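Local coordinates for packaging enzyme P4 (Pseudomonas phage phi6, PDB 4BLO), which hydrolyses nucleoside triphosphates as a hexameric RecA-like ATPase and probably uses that energy to drive phage RNA into the empty viral capsid, at residues M49-K54 / V62-S67; V173-G178 / S217-Q222; F194-A199 / A207-L212. All coordinates share one frame; numbering follows the deposited sequence.

Contact 1: M49-K54 / V62-S67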
loop_
_atom_site.group_PDB
_atom_site.type_symbol
_atom_site.label_atom_id
_atom_site.label_comp_id
_atom_site.label_asym_id
_atom_site.label_seq_id
_atom_site.Cartn_x
_atom_site.Cartn_y
_atom_site.Cartn_z
ATOM N N MET L 49 -33.457 -1.322 -33.559
ATOM C CA MET L 49 -34.711 -1.689 -34.218
ATOM C C MET L 49 -34.926 -0.891 -35.506
ATOM O O MET L 49 -35.380 -1.466 -36.501
ATOM C CB MET L 49 -35.917 -1.502 -33.274
ATOM C CG MET L 49 -35.872 -2.356 -31.995
ATOM S SD MET L 49 -35.450 -4.099 -32.220
ATOM C CE MET L 49 -36.956 -4.699 -32.789
ATOM N N GLU L 50 -34.597 0.422 -35.485
ATOM C CA GLU L 50 -34.752 1.308 -36.634
ATOM C C GLU L 50 -33.832 0.868 -37.779
ATOM O O GLU L 50 -34.263 0.862 -38.942
ATOM C CB GLU L 50 -34.476 2.766 -36.245
ATOM C CG GLU L 50 -35.165 3.751 -37.176
ATOM C CD GLU L 50 -34.669 5.179 -37.095
ATOM O OE1 GLU L 50 -34.736 5.773 -35.994
ATOM O OE2 GLU L 50 -34.211 5.707 -38.133
ATOM N N LEU L 51 -32.574 0.475 -37.436
ATOM C CA LEU L 51 -31.582 -0.009 -38.401
ATOM C C LEU L 51 -31.973 -1.397 -38.933
ATOM O O LEU L 51 -31.819 -1.648 -40.132
ATOM C CB LEU L 51 -30.187 -0.046 -37.767
ATOM C CG LEU L 51 -29.021 -0.270 -38.727
ATOM C CD1 LEU L 51 -28.638 1.010 -39.451
ATOM C CD2 LEU L 51 -27.855 -0.824 -37.996
ATOM N N ALA L 52 -32.486 -2.289 -38.034
ATOM C CA ALA L 52 -32.988 -3.632 -38.366
ATOM C C ALA L 52 -34.099 -3.526 -39.385
ATOM O O ALA L 52 -34.189 -4.367 -40.278
ATOM C CB ALA L 52 -33.493 -4.340 -37.118
ATOM N N SER L 53 -34.916 -2.455 -39.265
ATOM C CA SER L 53 -36.027 -2.111 -40.143
ATOM C C SER L 53 -35.518 -1.661 -41.515
ATOM O O SER L 53 -36.080 -2.103 -42.514
ATOM C CB SER L 53 -36.881 -1.020 -39.511
ATOM O OG SER L 53 -38.052 -0.826 -40.271
ATOM N N LYS L 54 -34.460 -0.810 -41.580
ATOM C CA LYS L 54 -33.860 -0.350 -42.850
ATOM C C LYS L 54 -33.270 -1.525 -43.636
ATOM O O LYS L 54 -33.445 -1.601 -44.857
ATOM C CB LYS L 54 -32.760 0.705 -42.628
ATOM C CG LYS L 54 -33.233 2.079 -42.142
ATOM C CD LYS L 54 -34.143 2.839 -43.118
ATOM C CE LYS L 54 -33.468 3.404 -44.349
ATOM N NZ LYS L 54 -34.464 3.795 -45.387
ATOM N N VAL L 62 -20.978 -4.847 -36.642
ATOM C CA VAL L 62 -20.226 -3.611 -36.851
ATOM C C VAL L 62 -21.160 -2.406 -36.825
ATOM O O VAL L 62 -20.786 -1.355 -36.323
ATOM C CB VAL L 62 -19.448 -3.633 -38.197
ATOM C CG1 VAL L 62 -18.237 -2.709 -38.147
ATOM C CG2 VAL L 62 -19.035 -5.045 -38.595
ATOM N N ASP L 63 -22.355 -2.543 -37.401
ATOM C CA ASP L 63 -23.313 -1.447 -37.510
ATOM C C ASP L 63 -24.078 -1.186 -36.220
ATOM O O ASP L 63 -24.639 -0.096 -36.077
ATOM C CB ASP L 63 -24.305 -1.716 -38.653
ATOM C CG ASP L 63 -23.684 -2.027 -40.008
ATOM O OD1 ASP L 63 -22.561 -1.539 -40.273
ATOM O OD2 ASP L 63 -24.326 -2.742 -40.802
ATOM N N ILE L 64 -24.103 -2.160 -35.282
ATOM C CA ILE L 64 -24.846 -2.010 -34.023
ATOM C C ILE L 64 -23.927 -1.650 -32.839
ATOM O O ILE L 64 -24.376 -1.741 -31.695
ATOM C CB ILE L 64 -25.742 -3.236 -33.697
ATOM C CG1 ILE L 64 -24.925 -4.552 -33.560
ATOM C CG2 ILE L 64 -26.861 -3.346 -34.721
ATOM C CD1 ILE L 64 -25.571 -5.635 -32.771
ATOM N N ARG L 65 -22.680 -1.206 -33.086
ATOM C CA ARG L 65 -21.803 -0.818 -31.978
ATOM C C ARG L 65 -22.309 0.544 -31.406
ATOM O O ARG L 65 -22.775 1.387 -32.183
ATOM C CB ARG L 65 -20.312 -0.825 -32.381
ATOM C CG ARG L 65 -19.841 0.352 -33.210
ATOM C CD ARG L 65 -18.958 -0.075 -34.355
ATOM N NE ARG L 65 -17.670 -0.624 -33.931
ATOM C CZ ARG L 65 -16.590 -0.643 -34.706
ATOM N NH1 ARG L 65 -16.639 -0.140 -35.936
ATOM N NH2 ARG L 65 -15.449 -1.150 -34.253
ATOM N N PRO L 66 -22.351 0.723 -30.056
ATOM C CA PRO L 66 -22.956 1.948 -29.487
ATOM C C PRO L 66 -22.308 3.256 -29.920
ATOM O O PRO L 66 -23.023 4.246 -30.068
ATOM C CB PRO L 66 -22.792 1.758 -27.979
ATOM C CG PRO L 66 -22.653 0.307 -27.792
ATOM C CD PRO L 66 -21.920 -0.199 -28.987
ATOM N N SER L 67 -20.964 3.258 -30.136
ATOM C CA SER L 67 -20.185 4.436 -30.560
ATOM C C SER L 67 -20.670 5.002 -31.912
ATOM O O SER L 67 -20.520 6.199 -32.162
ATOM C CB SER L 67 -18.701 4.089 -30.645
ATOM O OG SER L 67 -18.454 3.056 -31.582
#
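Leu51 of helix 38-54 meets Asp63 and Ile64 in a small, mainly apolar contact, where the last turns of the helix pass beside the segment leading into helix 66-69. The place is peripheral, about 20 Å from the centre of the chain to the centre of the contact, and the two segments bury just 93 Å² between them. One methyl group does the work. The side chain of Leu51 sets out toward the other segment, and with CG anti to the backbone N (chi1 -169°) CD2 is the methyl that touches. CD2 sits 3.7 Å from Asp63 CB, so it is the methylene of the aspartate and not the carboxylate that receives the leucine, the two side chains crossing at about a right angle. The same methyl is 3.8 Å from the backbone atom Asp63 O. Ile64 comes in more loosely from the next position, its CG2 lying 4.3 Å from Leu51 CD2, while its longer branch turns off toward Leu177. Seven residues without helix or strand bring the chain back from Lys54 to Val62, and Leu59 on that connection packs against both Ala52 and Ile64. In this RecA-type P-loop ATPase the contact belongs to the outer layer: helix 38-54 packs on helix 167-179, Ile41 on Ile175 and Tyr44 on Leu177, and helix 167-179 in turn covers the central sheet. Earlier on helix 38-54, Tyr44 OH is hydrogen-bonded to Ile64 O. Arg65 takes the N-cap position of helix 66-69, and Pro66 in its first turn packs on Glu169, Ile172 and Val173. Val62 and Arg65, which do not touch helix 38-54 here, pack on Ala104 and Gly102 of a neighbouring subunit.

Contact 2: V173-G178 / S217-Q222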
loop_
_atom_site.group_PDB
_atom_site.type_symbol
_atom_site.label_atom_id
_atom_site.label_comp_id
_atom_site.label_asym_id
_atom_site.label_seq_id
_atom_site.Cartn_x
_atom_site.Cartn_y
_atom_site.Cartn_z
ATOM N N VAL L 173 -24.961 -2.957 -24.654
ATOM C CA VAL L 173 -25.198 -4.051 -25.590
ATOM C C VAL L 173 -25.760 -5.274 -24.850
ATOM O O VAL L 173 -26.714 -5.880 -25.344
ATOM C CB VAL L 173 -23.935 -4.406 -26.418
ATOM C CG1 VAL L 173 -24.273 -5.393 -27.536
ATOM C CG2 VAL L 173 -23.292 -3.159 -27.008
ATOM N N CYS L 174 -25.203 -5.611 -23.667
ATOM C CA CYS L 174 -25.640 -6.756 -22.866
ATOM C C CYS L 174 -27.100 -6.601 -22.401
ATOM O O CYS L 174 -27.906 -7.493 -22.672
ATOM C CB CYS L 174 -24.704 -6.983 -21.684
ATOM S SG CYS L 174 -23.170 -7.856 -22.107
ATOM N N ILE L 175 -27.447 -5.474 -21.731
ATOM C CA ILE L 175 -28.806 -5.213 -21.238
ATOM C C ILE L 175 -29.758 -4.940 -22.419
ATOM O O ILE L 175 -30.823 -5.549 -22.485
ATOM C CB ILE L 175 -28.845 -4.068 -20.181
ATOM C CG1 ILE L 175 -28.010 -4.438 -18.936
ATOM C CG2 ILE L 175 -30.293 -3.711 -19.779
ATOM C CD1 ILE L 175 -27.467 -3.240 -18.146
ATOM N N GLY L 176 -29.360 -4.054 -23.325
ATOM C CA GLY L 176 -30.160 -3.681 -24.488
ATOM C C GLY L 176 -30.611 -4.834 -25.351
ATOM O O GLY L 176 -31.817 -5.030 -25.531
ATOM N N LEU L 177 -29.651 -5.617 -25.877
ATOM C CA LEU L 177 -29.951 -6.750 -26.764
ATOM C C LEU L 177 -30.392 -7.999 -25.995
ATOM O O LEU L 177 -31.255 -8.735 -26.485
ATOM C CB LEU L 177 -28.767 -7.085 -27.687
ATOM C CG LEU L 177 -28.288 -5.970 -28.643
ATOM C CD1 LEU L 177 -27.203 -6.482 -29.556
ATOM C CD2 LEU L 177 -29.427 -5.433 -29.506
ATOM N N GLY L 178 -29.813 -8.214 -24.811
ATOM C CA GLY L 178 -30.128 -9.358 -23.963
ATOM C C GLY L 178 -31.568 -9.387 -23.503
ATOM O O GLY L 178 -32.163 -10.468 -23.434
ATOM N N SER L 217 -24.807 -10.226 -12.516
ATOM C CA SER L 217 -25.763 -11.322 -12.685
ATOM C C SER L 217 -27.185 -10.871 -12.364
ATOM O O SER L 217 -28.085 -11.102 -13.168
ATOM C CB SER L 217 -25.375 -12.516 -11.819
ATOM O OG SER L 217 -26.159 -13.660 -12.122
ATOM N N ASN L 218 -27.378 -10.182 -11.224
ATOM C CA ASN L 218 -28.698 -9.703 -10.788
ATOM C C ASN L 218 -29.237 -8.604 -11.729
ATOM O O ASN L 218 -30.443 -8.557 -11.982
ATOM C CB ASN L 218 -28.666 -9.234 -9.339
ATOM C CG ASN L 218 -28.390 -10.320 -8.318
ATOM O OD1 ASN L 218 -27.881 -10.052 -7.221
ATOM N ND2 ASN L 218 -28.735 -11.565 -8.633
ATOM N N LEU L 219 -28.334 -7.783 -12.293
ATOM C CA LEU L 219 -28.665 -6.749 -13.272
ATOM C C LEU L 219 -29.295 -7.416 -14.512
ATOM O O LEU L 219 -30.305 -6.941 -15.024
ATOM C CB LEU L 219 -27.375 -5.984 -13.634
ATOM C CG LEU L 219 -27.410 -4.458 -13.780
ATOM C CD1 LEU L 219 -28.041 -3.771 -12.590
ATOM C CD2 LEU L 219 -26.020 -3.916 -13.977
ATOM N N PHE L 220 -28.749 -8.570 -14.935
ATOM C CA PHE L 220 -29.275 -9.336 -16.067
ATOM C C PHE L 220 -30.535 -10.106 -15.675
ATOM O O PHE L 220 -31.418 -10.259 -16.520
ATOM C CB PHE L 220 -28.220 -10.292 -16.635
ATOM C CG PHE L 220 -27.004 -9.614 -17.227
ATOM C CD1 PHE L 220 -27.108 -8.376 -17.850
ATOM C CD2 PHE L 220 -25.763 -10.236 -17.203
ATOM C CE1 PHE L 220 -25.986 -7.756 -18.407
ATOM C CE2 PHE L 220 -24.643 -9.622 -17.774
ATOM C CZ PHE L 220 -24.760 -8.386 -18.371
ATOM N N THR L 221 -30.634 -10.579 -14.408
ATOM C CA THR L 221 -31.811 -11.311 -13.914
ATOM C C THR L 221 -33.032 -10.385 -13.910
ATOM O O THR L 221 -34.118 -10.800 -14.307
ATOM C CB THR L 221 -31.549 -11.902 -12.519
ATOM O OG1 THR L 221 -30.320 -12.638 -12.539
ATOM C CG2 THR L 221 -32.691 -12.792 -12.031
ATOM N N GLN L 222 -32.835 -9.124 -13.501
ATOM C CA GLN L 222 -33.868 -8.100 -13.443
ATOM C C GLN L 222 -34.358 -7.680 -14.847
ATOM O O GLN L 222 -35.533 -7.319 -14.986
ATOM C CB GLN L 222 -33.325 -6.877 -12.709
ATOM C CG GLN L 222 -34.374 -6.203 -11.857
ATOM C CD GLN L 222 -33.738 -5.388 -10.764
ATOM O OE1 GLN L 222 -33.096 -4.363 -11.032
ATOM N NE2 GLN L 222 -33.916 -5.816 -9.508
#
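Leu219 and Phe220 of helix 208-222 pack on Ile175 and Cys174 of helix 167-179, two neighbouring helices on one side of the parallel part of the sheet in the RecA-type fold. Each runs on toward a strand of that sheet, 226-231 and 184-187 respectively, and the two segments lie nearly parallel, 10.3 Å between axes with a crossing angle of -22°. Ser217 starts the segment on the side away from the other helix, where its OG is hydrogen-bonded to Val121 N. Asn218 points off the other helix and packs on Ala152 of another subunit. Leu219 is the first to touch the other helix, its CD2 lying 4.5 Å from Ile175 CD1, a loose methyl contact. Phe220 contributes the largest share of the buried surface. With chi1 at -64° its CG stands anti to the carbonyl carbon, and the CE1 side of the ring comes up to both Cys174 and Ile175. Ile175 CG1 lies in the ring plane at the edge, 3.9 Å from Phe220 CE1, and its side chain crosses that of the phenylalanine at about a right angle. Cys174 approaches obliquely, CB being 3.6 Å from Phe220 CZ. Its sulfur makes a slanting sulfur-aromatic contact, SG 5.2 Å from the ring centroid of Phe220, and the cysteine also packs on Ile146, Val184 and Val186 of the sheet. Thr221 turns away again, OG1 having the carbonyl oxygens of Ser217 and Ser119 both at hand. Gln222 OE1 makes a weak hydrogen bond with Ser23 OG, while its backbone N donates to Asn218 O at 2.9 Å.

Contact 3: F194-A199 / A207-L212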
loop_
_atom_site.group_PDB
_atom_site.type_symbol
_atom_site.label_atom_id
_atom_site.label_comp_id
_atom_site.label_asym_id
_atom_site.label_seq_id
_atom_site.Cartn_x
_atom_site.Cartn_y
_atom_site.Cartn_z
ATOM N N PHE L 194 -8.316 -6.632 -15.137
ATOM C CA PHE L 194 -6.920 -6.246 -15.018
ATOM C C PHE L 194 -6.760 -4.830 -14.421
ATOM O O PHE L 194 -5.664 -4.475 -13.978
ATOM C CB PHE L 194 -6.215 -6.391 -16.385
ATOM C CG PHE L 194 -5.938 -7.829 -16.802
ATOM C CD1 PHE L 194 -6.430 -8.903 -16.057
ATOM C CD2 PHE L 194 -5.179 -8.110 -17.933
ATOM C CE1 PHE L 194 -6.170 -10.220 -16.440
ATOM C CE2 PHE L 194 -4.917 -9.429 -18.310
ATOM C CZ PHE L 194 -5.416 -10.474 -17.562
ATOM N N ARG L 195 -7.859 -4.060 -14.340
ATOM C CA ARG L 195 -7.832 -2.711 -13.783
ATOM C C ARG L 195 -8.560 -2.653 -12.426
ATOM O O ARG L 195 -8.857 -1.566 -11.923
ATOM C CB ARG L 195 -8.400 -1.697 -14.789
ATOM C CG ARG L 195 -7.354 -1.277 -15.796
ATOM C CD ARG L 195 -7.926 -0.726 -17.070
ATOM N NE ARG L 195 -6.865 -0.497 -18.046
ATOM C CZ ARG L 195 -6.728 -1.182 -19.170
ATOM N NH1 ARG L 195 -7.602 -2.127 -19.489
ATOM N NH2 ARG L 195 -5.727 -0.916 -19.995
ATOM N N LEU L 196 -8.761 -3.822 -11.791
ATOM C CA LEU L 196 -9.382 -3.882 -10.478
ATOM C C LEU L 196 -8.342 -3.525 -9.429
ATOM O O LEU L 196 -7.464 -4.344 -9.110
ATOM C CB LEU L 196 -10.020 -5.253 -10.188
ATOM C CG LEU L 196 -11.332 -5.597 -10.907
ATOM C CD1 LEU L 196 -11.685 -7.053 -10.718
ATOM C CD2 LEU L 196 -12.486 -4.710 -10.445
ATOM N N LYS L 197 -8.433 -2.266 -8.918
ATOM C CA LYS L 197 -7.497 -1.771 -7.911
ATOM C C LYS L 197 -8.028 -2.139 -6.549
ATOM O O LYS L 197 -9.223 -2.070 -6.316
ATOM C CB LYS L 197 -7.207 -0.255 -8.016
ATOM C CG LYS L 197 -8.073 0.537 -8.993
ATOM C CD LYS L 197 -7.227 1.183 -10.111
ATOM C CE LYS L 197 -7.913 2.273 -10.900
ATOM N NZ LYS L 197 -8.132 1.949 -12.367
ATOM N N GLY L 198 -7.136 -2.584 -5.689
ATOM C CA GLY L 198 -7.457 -3.023 -4.339
ATOM C C GLY L 198 -6.521 -4.109 -3.860
ATOM O O GLY L 198 -5.740 -4.668 -4.643
ATOM N N ALA L 199 -6.591 -4.411 -2.558
ATOM C CA ALA L 199 -5.754 -5.451 -1.964
ATOM C C ALA L 199 -6.312 -6.834 -2.312
ATOM O O ALA L 199 -7.495 -7.101 -2.049
ATOM C CB ALA L 199 -5.667 -5.264 -0.457
ATOM N N ALA L 207 -11.503 -9.260 -3.536
ATOM C CA ALA L 207 -12.795 -9.790 -3.116
ATOM C C ALA L 207 -13.978 -9.146 -3.857
ATOM O O ALA L 207 -14.921 -9.862 -4.182
ATOM C CB ALA L 207 -12.963 -9.621 -1.616
ATOM N N VAL L 208 -13.904 -7.824 -4.176
ATOM C CA VAL L 208 -14.974 -7.068 -4.850
ATOM C C VAL L 208 -15.277 -7.650 -6.247
ATOM O O VAL L 208 -16.327 -7.352 -6.823
ATOM C CB VAL L 208 -14.670 -5.545 -4.892
ATOM C CG1 VAL L 208 -13.623 -5.189 -5.935
ATOM C CG2 VAL L 208 -15.942 -4.714 -5.077
ATOM N N PHE L 209 -14.369 -8.490 -6.776
ATOM C CA PHE L 209 -14.539 -9.158 -8.067
ATOM C C PHE L 209 -15.766 -10.060 -8.017
ATOM O O PHE L 209 -16.552 -10.046 -8.950
ATOM C CB PHE L 209 -13.268 -9.947 -8.425
ATOM C CG PHE L 209 -13.431 -11.064 -9.425
ATOM C CD1 PHE L 209 -13.575 -10.794 -10.783
ATOM C CD2 PHE L 209 -13.409 -12.393 -9.014
ATOM C CE1 PHE L 209 -13.723 -11.833 -11.708
ATOM C CE2 PHE L 209 -13.548 -13.433 -9.946
ATOM C CZ PHE L 209 -13.700 -13.143 -11.284
ATOM N N TYR L 210 -15.949 -10.805 -6.912
ATOM C CA TYR L 210 -17.067 -11.723 -6.710
ATOM C C TYR L 210 -18.373 -10.976 -6.494
ATOM O O TYR L 210 -19.417 -11.414 -6.983
ATOM C CB TYR L 210 -16.795 -12.671 -5.558
ATOM C CG TYR L 210 -15.511 -13.447 -5.722
ATOM C CD1 TYR L 210 -15.433 -14.527 -6.591
ATOM C CD2 TYR L 210 -14.366 -13.101 -5.006
ATOM C CE1 TYR L 210 -14.240 -15.223 -6.769
ATOM C CE2 TYR L 210 -13.178 -13.811 -5.156
ATOM C CZ TYR L 210 -13.119 -14.871 -6.033
ATOM O OH TYR L 210 -11.950 -15.576 -6.132
ATOM N N SER L 211 -18.313 -9.831 -5.809
ATOM C CA SER L 211 -19.474 -8.976 -5.588
ATOM C C SER L 211 -19.935 -8.377 -6.912
ATOM O O SER L 211 -21.136 -8.354 -7.174
ATOM C CB SER L 211 -19.152 -7.884 -4.570
ATOM O OG SER L 211 -19.384 -8.383 -3.259
ATOM N N LEU L 212 -18.982 -7.954 -7.770
ATOM C CA LEU L 212 -19.276 -7.393 -9.088
ATOM C C LEU L 212 -19.984 -8.412 -9.994
ATOM O O LEU L 212 -20.945 -8.038 -10.659
ATOM C CB LEU L 212 -18.004 -6.877 -9.776
ATOM C CG LEU L 212 -17.942 -5.359 -10.071
ATOM C CD1 LEU L 212 -16.583 -4.963 -10.632
ATOM C CD2 LEU L 212 -19.029 -4.928 -11.043
#
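The ring of Phe209, which Leu196 CD1 approaches obliquely, presents an edge to the next aromatic along its own helix. Phe209 CD2 stands 3.6 Å above the plane of the Tyr210 ring, over its centre, and Tyr210 CZ in turn lies in the plane of the Phe209 ring. Leu196 CD1 rests against both the CB and the ring of Phe209, 4.0 Å from Phe209 CB and 4.2 Å from Phe209 CD1. The two side chains cross at about a right angle. The other methyl of the fork, Leu196 CD2, reaches one helical turn further on and comes to 4.1 Å from Leu212 CD1. Leu196 thus straddles two positions on one side of helix 208-222. The contact lies within the crossover that joins the neighbouring parallel strands 184-187 and 226-231 of the RecA-type sheet: after helix 190-193 the chain runs through an irregular loop, doubles back and enters helix 208-222. From the short helix, Leu193 packs on Phe209 and Leu192 on Leu212, continuing the apolar patch, and Val247 of helix 240-248 packs on both Phe209 and Tyr210. The loop also faces a neighbouring subunit, where Arg195 NH2 is hydrogen-bonded to Gln28 O. At the start of the long helix, Ala207, Tyr210 and Ser211 pack on Phe194 of a further subunit.

Contact 2 is the core of the set, about 7 Å between its centre and that of the chain, with all its touching residues buried. Contacts 1 and 3 lie on opposite sides of that centre, their nearest atoms about 17 Å apart. Helix 208-222 serves both contact 2 and contact 3, and contact 3 nests inside the loop that contact 2 closes. Contact 1 meets contact 2 directly through Pro66 CG and Val173 CG2, 3.6 Å apart. All three are mainly apolar, but contact 2 alone pairs helix with helix and brings in sulfur. Contact 3 is buried though off-centre, beside two other subunits; contact 1, only partly buried, touches one.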